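Local coordinates for Glyoxalase/bleomycin resistance protein/dioxygenase (Sphaerobacter thermophilus, PDB 4HC5) that belongs to the vicinal oxygen chelate (glyoxalase/bleomycin resistance) superfamily and may act as a dioxygenase, though its own reaction is not established, at residues 88-96 with 107-118. Numbering follows the deposited sequence.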
# COMPACT_ATOMS: atom_id res chain seq x y z
N ARG A 88 18.28 0.95 -3.20
CA ARG A 88 19.50 0.16 -3.39
C ARG A 88 20.77 0.73 -2.76
O ARG A 88 21.78 0.05 -2.62
CB ARG A 88 19.70 -0.18 -4.87
CG ARG A 88 18.49 -0.97 -5.38
CD ARG A 88 18.76 -1.92 -6.55
NE ARG A 88 17.48 -2.57 -6.90
CZ ARG A 88 16.55 -2.10 -7.74
NH1 ARG A 88 15.41 -2.78 -7.95
NH2 ARG A 88 16.75 -0.95 -8.38
N ASP A 89 20.75 2.01 -2.39
CA ASP A 89 21.89 2.70 -1.73
C ASP A 89 21.35 3.70 -0.69
O ASP A 89 21.00 4.79 -1.01
CB ASP A 89 22.81 3.34 -2.74
CG ASP A 89 24.05 3.92 -2.12
OD1 ASP A 89 24.09 4.10 -0.93
OD2 ASP A 89 24.97 4.19 -2.88
N ILE A 90 21.24 3.24 0.54
CA ILE A 90 20.63 4.04 1.58
C ILE A 90 21.52 5.19 2.06
O ILE A 90 21.02 6.18 2.45
CB ILE A 90 20.08 3.19 2.75
CG1 ILE A 90 19.03 4.00 3.49
CG2 ILE A 90 21.19 2.71 3.65
CD1 ILE A 90 18.22 3.23 4.48
N ASP A 91 22.83 5.05 1.94
CA ASP A 91 23.72 6.14 2.30
C ASP A 91 23.52 7.29 1.30
O ASP A 91 23.44 8.41 1.66
CB ASP A 91 25.15 5.68 2.27
CG ASP A 91 25.49 4.83 3.43
OD1 ASP A 91 24.84 4.91 4.45
OD2 ASP A 91 26.45 4.10 3.29
N GLU A 92 23.43 6.98 0.03
CA GLU A 92 23.20 8.00 -0.99
C GLU A 92 21.82 8.62 -0.84
O GLU A 92 21.66 9.83 -0.98
CB GLU A 92 23.38 7.43 -2.38
CG GLU A 92 23.32 8.49 -3.44
CD GLU A 92 24.51 9.48 -3.35
OE1 GLU A 92 24.32 10.62 -3.77
OE2 GLU A 92 25.62 9.15 -2.83
N ALA A 93 20.82 7.78 -0.59
CA ALA A 93 19.44 8.29 -0.43
C ALA A 93 19.39 9.27 0.75
O ALA A 93 18.82 10.37 0.68
CB ALA A 93 18.39 7.18 -0.28
N TYR A 94 19.96 8.84 1.85
CA TYR A 94 19.98 9.69 3.03
C TYR A 94 20.70 11.04 2.76
O TYR A 94 20.19 12.11 3.12
CB TYR A 94 20.62 8.99 4.22
CG TYR A 94 20.84 9.82 5.44
CD1 TYR A 94 19.82 10.13 6.31
CD2 TYR A 94 22.07 10.34 5.72
CE1 TYR A 94 20.02 10.93 7.42
CE2 TYR A 94 22.29 11.16 6.82
CZ TYR A 94 21.26 11.46 7.67
OH TYR A 94 21.49 12.26 8.81
N LYS A 95 21.87 10.99 2.14
CA LYS A 95 22.67 12.17 1.86
C LYS A 95 21.86 13.10 0.94
O LYS A 95 21.70 14.30 1.24
CB LYS A 95 23.98 11.79 1.22
CG LYS A 95 24.90 12.99 1.04
CD LYS A 95 26.26 12.45 0.69
CE LYS A 95 26.74 12.86 -0.67
NZ LYS A 95 27.43 14.15 -0.51
N THR A 96 21.43 12.57 -0.23
CA THR A 96 20.83 13.46 -1.22
C THR A 96 19.45 13.93 -0.76
O THR A 96 19.10 15.08 -0.88
CB THR A 96 20.74 12.75 -2.54
OG1 THR A 96 22.10 12.41 -2.91
CG2 THR A 96 20.00 13.55 -3.60
N PRO A 107 20.26 8.85 11.09
CA PRO A 107 20.89 8.23 9.92
C PRO A 107 20.54 6.74 9.81
O PRO A 107 20.11 6.15 10.78
CB PRO A 107 22.39 8.44 10.20
CG PRO A 107 22.40 9.65 11.13
CD PRO A 107 21.27 9.40 12.02
N PRO A 108 20.79 6.18 8.65
CA PRO A 108 20.66 4.71 8.50
C PRO A 108 21.42 3.97 9.60
O PRO A 108 22.53 4.33 9.98
CB PRO A 108 21.25 4.45 7.14
CG PRO A 108 21.02 5.76 6.37
CD PRO A 108 21.29 6.79 7.42
N GLU A 109 20.74 2.93 10.07
CA GLU A 109 21.19 2.08 11.11
C GLU A 109 20.89 0.62 10.85
O GLU A 109 19.92 0.28 10.15
CB GLU A 109 20.44 2.49 12.36
CG GLU A 109 20.94 2.00 13.66
CD GLU A 109 20.19 2.66 14.82
OE1 GLU A 109 20.22 3.91 14.86
OE2 GLU A 109 19.50 1.96 15.55
N MSE A 110 21.75 -0.25 11.31
CA MSE A 110 21.51 -1.68 11.14
C MSE A 110 20.37 -2.19 11.98
O MSE A 110 20.33 -2.04 13.17
CB MSE A 110 22.77 -2.49 11.43
CG MSE A 110 22.62 -4.00 11.22
SE MSE A 110 22.47 -4.42 9.40
CE MSE A 110 24.27 -4.05 8.88
N MSE A 111 19.41 -2.81 11.30
CA MSE A 111 18.35 -3.47 11.96
C MSE A 111 18.75 -4.90 12.35
O MSE A 111 19.61 -5.50 11.68
CB MSE A 111 17.12 -3.55 11.06
CG MSE A 111 16.62 -2.22 10.63
SE MSE A 111 15.78 -1.14 11.96
CE MSE A 111 17.06 0.19 12.11
N PRO A 112 18.10 -5.45 13.36
CA PRO A 112 18.55 -6.77 13.89
C PRO A 112 18.14 -7.96 13.04
O PRO A 112 18.55 -9.08 13.30
CB PRO A 112 17.98 -6.83 15.29
CG PRO A 112 16.74 -5.96 15.20
CD PRO A 112 17.09 -4.84 14.25
N TRP A 113 17.48 -7.67 11.94
CA TRP A 113 17.35 -8.62 10.77
C TRP A 113 18.30 -8.43 9.58
O TRP A 113 18.15 -9.05 8.51
CB TRP A 113 15.94 -8.76 10.25
CG TRP A 113 15.48 -7.53 9.58
CD1 TRP A 113 15.63 -7.17 8.25
CD2 TRP A 113 14.78 -6.48 10.22
NE1 TRP A 113 15.04 -5.94 8.01
CE2 TRP A 113 14.51 -5.47 9.18
CE3 TRP A 113 14.35 -6.25 11.52
CZ2 TRP A 113 13.82 -4.30 9.44
CZ3 TRP A 113 13.66 -5.07 11.77
CH2 TRP A 113 13.43 -4.10 10.78
N GLY A 114 19.32 -7.61 9.75
CA GLY A 114 20.49 -7.62 8.83
C GLY A 114 20.47 -6.67 7.65
O GLY A 114 21.29 -6.77 6.78
N GLN A 115 19.56 -5.66 7.72
CA GLN A 115 19.43 -4.63 6.70
C GLN A 115 19.48 -3.29 7.38
O GLN A 115 18.94 -3.15 8.50
CB GLN A 115 18.12 -4.75 5.95
CG GLN A 115 18.04 -5.91 5.02
CD GLN A 115 16.67 -5.93 4.34
OE1 GLN A 115 15.62 -6.07 5.03
NE2 GLN A 115 16.63 -5.74 2.97
N ARG A 116 20.02 -2.32 6.68
CA ARG A 116 20.09 -0.97 7.16
C ARG A 116 18.81 -0.23 6.77
O ARG A 116 18.28 -0.47 5.74
CB ARG A 116 21.34 -0.29 6.65
CG ARG A 116 22.58 -0.89 7.27
CD ARG A 116 23.79 -0.46 6.49
NE ARG A 116 24.14 0.88 6.84
CZ ARG A 116 24.43 1.82 5.97
NH1 ARG A 116 24.42 1.55 4.69
NH2 ARG A 116 24.73 2.99 6.40
N ALA A 117 18.36 0.61 7.68
CA ALA A 117 17.06 1.29 7.53
C ALA A 117 17.06 2.58 8.30
O ALA A 117 17.83 2.79 9.28
CB ALA A 117 15.93 0.39 7.95
N THR A 118 16.07 3.41 7.95
CA THR A 118 15.71 4.58 8.72
C THR A 118 14.28 4.99 8.39
O THR A 118 13.62 4.31 7.62
CB THR A 118 16.73 5.74 8.58
OG1 THR A 118 16.38 6.77 9.55
CG2 THR A 118 16.88 6.26 7.17
O HOH W 1 24.38 2.61 1.48
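Tyr-94 lays one face of its ring over Pro-107 and Pro-108, in a pair of CH-pi contacts. Pro-108 CD sits 3.6 Å from Tyr-94 CG at the inner end of the ring, and Pro-107 CA lies over the outer end, 3.8 Å from Tyr-94 CE1. Tyr-94 CG stands anti to the backbone N (chi1 173°), which carries the ring out alongside Pro-107.

One turn earlier, Ile-90 slides past Pro-108, its CG2 3.9 Å from Pro-108 CB. The other branch reaches the strand backbone, Ile-90 CD1 ending 3.8 Å from Ala-117 CA. Ile-90 CG2 also lies over a face of the Arg-116 guanidinium.

The polar part is a salt bridge: Arg-116 NH2 gives a nearly straight hydrogen bond of 2.7 Å to the syn side of Asp-91 OD1. NH1 adds a weak second bond to the same oxygen. A water accepts from Asp-91 N and weakly from Arg-116 NH1, and donates to OD1 of the N-cap residue Asp-89, which also accepts from Glu-92 N.

Helix 90-99 thus packs on the hairpin of strands 103-110 and 116-121 in a βαβββ module of the vicinal oxygen chelate fold. Phe-104 meets Tyr-94 edge-to-face, Leu-130 of strand 126-132 touches Ile-90, and Met-10 of the second subunit packs on Ala-93.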